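Local coordinates for OTU domain-containing protein wMelOTU (PDB 6W9O), which is a bacterial deubiquitinase of the OTU cysteine protease family, probably acting as an effector that removes ubiquitin from proteins, at residues A[79-82]-A[83-86]. Sequence-based numbering, arbitrary orientation.
Sequences CREF and AQKN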
ATOM      1  N   CYS A  79      -3.355  10.091  -5.012  1.00 14.33           N
ATOM      2  CA  CYS A  79      -3.622  10.596  -3.665  1.00 15.66           C
ATOM      3  C   CYS A  79      -3.801  12.099  -3.699  1.00 16.25           C
ATOM      4  O   CYS A  79      -4.685  12.645  -3.024  1.00 15.92           O
ATOM      5  CB  CYS A  79      -2.459  10.196  -2.738  1.00 15.38           C
ATOM      6  SG  CYS A  79      -2.409   8.371  -2.482  1.00 15.56           S
ATOM      7  N   ARG A  80      -2.999  12.797  -4.525  1.00 14.88           N
ATOM      8  CA  ARG A  80      -3.227  14.220  -4.729  1.00 15.36           C
ATOM      9  C   ARG A  80      -4.638  14.474  -5.231  1.00 18.35           C
ATOM     10  O   ARG A  80      -5.321  15.392  -4.769  1.00 20.04           O
ATOM     11  CB  ARG A  80      -2.222  14.757  -5.764  1.00 18.27           C
ATOM     12  CG  ARG A  80      -2.459  16.178  -6.153  1.00 23.79           C
ATOM     13  CD  ARG A  80      -1.417  16.601  -7.175  1.00 24.78           C
ATOM     14  NE  ARG A  80      -1.759  17.872  -7.783  1.00 43.89           N
ATOM     15  CZ  ARG A  80      -1.186  19.028  -7.436  1.00 60.20           C
ATOM     16  NH1 ARG A  80      -0.233  19.048  -6.492  1.00 58.24           N
ATOM     17  NH2 ARG A  80      -1.549  20.163  -8.038  1.00 59.83           N
ATOM     18  N   GLU A  81      -5.060  13.704  -6.234  1.00 17.95           N
ATOM     19  CA  GLU A  81      -6.387  13.927  -6.797  1.00 18.99           C
ATOM     20  C   GLU A  81      -7.473  13.652  -5.760  1.00 19.34           C
ATOM     21  O   GLU A  81      -8.451  14.394  -5.672  1.00 21.78           O
ATOM     22  CB  GLU A  81      -6.557  12.992  -8.005  1.00 21.57           C
ATOM     23  CG  GLU A  81      -5.704  13.457  -9.174  1.00 26.81           C
ATOM     24  CD  GLU A  81      -5.967  12.674 -10.454  1.00 39.55           C
ATOM     25  OE1 GLU A  81      -6.524  11.557 -10.395  1.00 34.69           O
ATOM     26  OE2 GLU A  81      -5.569  13.197 -11.523  1.00 44.14           O
ATOM     27  N   PHE A  82      -7.318  12.581  -4.979  1.00 19.20           N
ATOM     28  CA  PHE A  82      -8.274  12.327  -3.912  1.00 17.52           C
ATOM     29  C   PHE A  82      -8.429  13.545  -3.004  1.00 17.38           C
ATOM     30  O   PHE A  82      -9.552  13.949  -2.658  1.00 18.68           O
ATOM     31  CB  PHE A  82      -7.815  11.087  -3.134  1.00 16.55           C
ATOM     32  CG  PHE A  82      -8.744  10.697  -2.026  1.00 15.71           C
ATOM     33  CD1 PHE A  82      -9.673   9.687  -2.212  1.00 17.22           C
ATOM     34  CD2 PHE A  82      -8.648  11.328  -0.769  1.00 18.02           C
ATOM     35  CE1 PHE A  82     -10.549   9.300  -1.174  1.00 19.00           C
ATOM     36  CE2 PHE A  82      -9.472  10.933   0.273  1.00 17.08           C
ATOM     37  CZ  PHE A  82     -10.447   9.930   0.086  1.00 17.77           C
ATOM     38  N   ALA A  83      -7.306  14.155  -2.613  1.00 16.28           N
ATOM     39  CA  ALA A  83      -7.352  15.315  -1.721  1.00 16.94           C
ATOM     40  C   ALA A  83      -7.947  16.549  -2.379  1.00 18.87           C
ATOM     41  O   ALA A  83      -8.558  17.371  -1.687  1.00 22.18           O
ATOM     42  CB  ALA A  83      -5.947  15.643  -1.223  1.00 18.14           C
ATOM     43  N   GLN A  84      -7.839  16.678  -3.708  1.00 21.73           N
ATOM     44  CA  GLN A  84      -8.432  17.820  -4.398  1.00 25.60           C
ATOM     45  C   GLN A  84      -9.922  17.666  -4.681  1.00 26.11           C
ATOM     46  O   GLN A  84     -10.576  18.667  -4.989  1.00 29.19           O
ATOM     47  CB  GLN A  84      -7.754  17.995  -5.752  1.00 24.65           C
ATOM     48  CG  GLN A  84      -6.320  18.456  -5.600  1.00 27.66           C
ATOM     49  CD  GLN A  84      -5.577  18.433  -6.915  1.00 31.63           C
ATOM     50  OE1 GLN A  84      -5.785  17.549  -7.747  1.00 35.41           O
ATOM     51  NE2 GLN A  84      -4.694  19.400  -7.101  1.00 40.47           N
ATOM     52  N   LYS A  85     -10.472  16.457  -4.672  1.00 23.61           N
ATOM     53  CA  LYS A  85     -11.844  16.220  -5.156  1.00 23.54           C
ATOM     54  C   LYS A  85     -12.813  15.954  -3.998  1.00 24.25           C
ATOM     55  O   LYS A  85     -13.359  14.844  -3.871  1.00 22.89           O
ATOM     56  CB  LYS A  85     -11.852  15.029  -6.150  1.00 24.96           C
ATOM     57  CG  LYS A  85     -11.117  15.355  -7.467  1.00 29.20           C
ATOM     58  CD  LYS A  85     -11.043  14.124  -8.374  1.00 33.15           C
ATOM     59  CE  LYS A  85     -10.186  14.397  -9.612  1.00 38.02           C
ATOM     60  NZ  LYS A  85     -10.140  13.140 -10.436  1.00 41.51           N
ATOM     61  N   ASN A  86     -13.088  17.008  -3.228  1.00 25.23           N
ATOM     62  CA  ASN A  86     -14.085  16.957  -2.127  1.00 27.96           C
ATOM     63  C   ASN A  86     -13.861  15.694  -1.296  1.00 23.60           C
ATOM     64  O   ASN A  86     -14.771  14.859  -1.236  1.00 25.03           O
ATOM     65  CB  ASN A  86     -15.503  16.979  -2.702  1.00 33.27           C
ATOM     66  CG  ASN A  86     -16.583  17.090  -1.648  1.00 52.17           C
ATOM     67  OD1 ASN A  86     -17.680  16.564  -1.825  1.00 58.06           O
ATOM     68  ND2 ASN A  86     -16.289  17.775  -0.557  1.00 55.31           N
TER
HETATM   69  O   HOH W   1      -3.502  16.453  -9.887  1.00110.48           O
HETATM   70  O   HOH W   2     -11.968  12.698  -2.792  1.00 18.76           O
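Arg80 and Gln84 meet one turn apart on the last turns of helix 72-84. Gln84 NE2 lies over one face of the Arg80 guanidinium, 3.4 Å from NE. The guanidinium and amide planes stand 73° apart. NE and NE2 are both donors, so they do not bond to each other. Instead, a water in the guanidinium plane accepts from Arg80 NE at 3.1 Å and gives a weak bond to Gln84 OE1.

Glu81 and Lys85, a second i to i+4 pair, form a long salt bridge, with OE1 3.9 Å from NZ. Each CG is anti to its carbonyl carbon (chi1 -72° and -68°), and the extended chains run side by side in the same direction.

The backbone bonds record the end of the helix. Ala83 N binds Cys79 O at 3.1 Å, and Gln84 N binds Arg80 O at 3.0 Å. Gln84 N adds a weak bond to Glu81 O. Lys85 N makes weak bonds to Glu81 O and Phe82 O, where the chain leaves helical geometry. A second water bridges Phe82 O, at 2.7 Å, and Lys85 O. It also sits 3.8 Å above the centre of the Phe82 ring.

This C-terminal helix end, part of the OTU-like protease region, packs against helices 105-116 and 126-137. Ala83 and Gln84 touch the former, while Cys79 and Phe82 reach the latter. Phe82 also meets Phe91 of helix 89-95 edge-to-face.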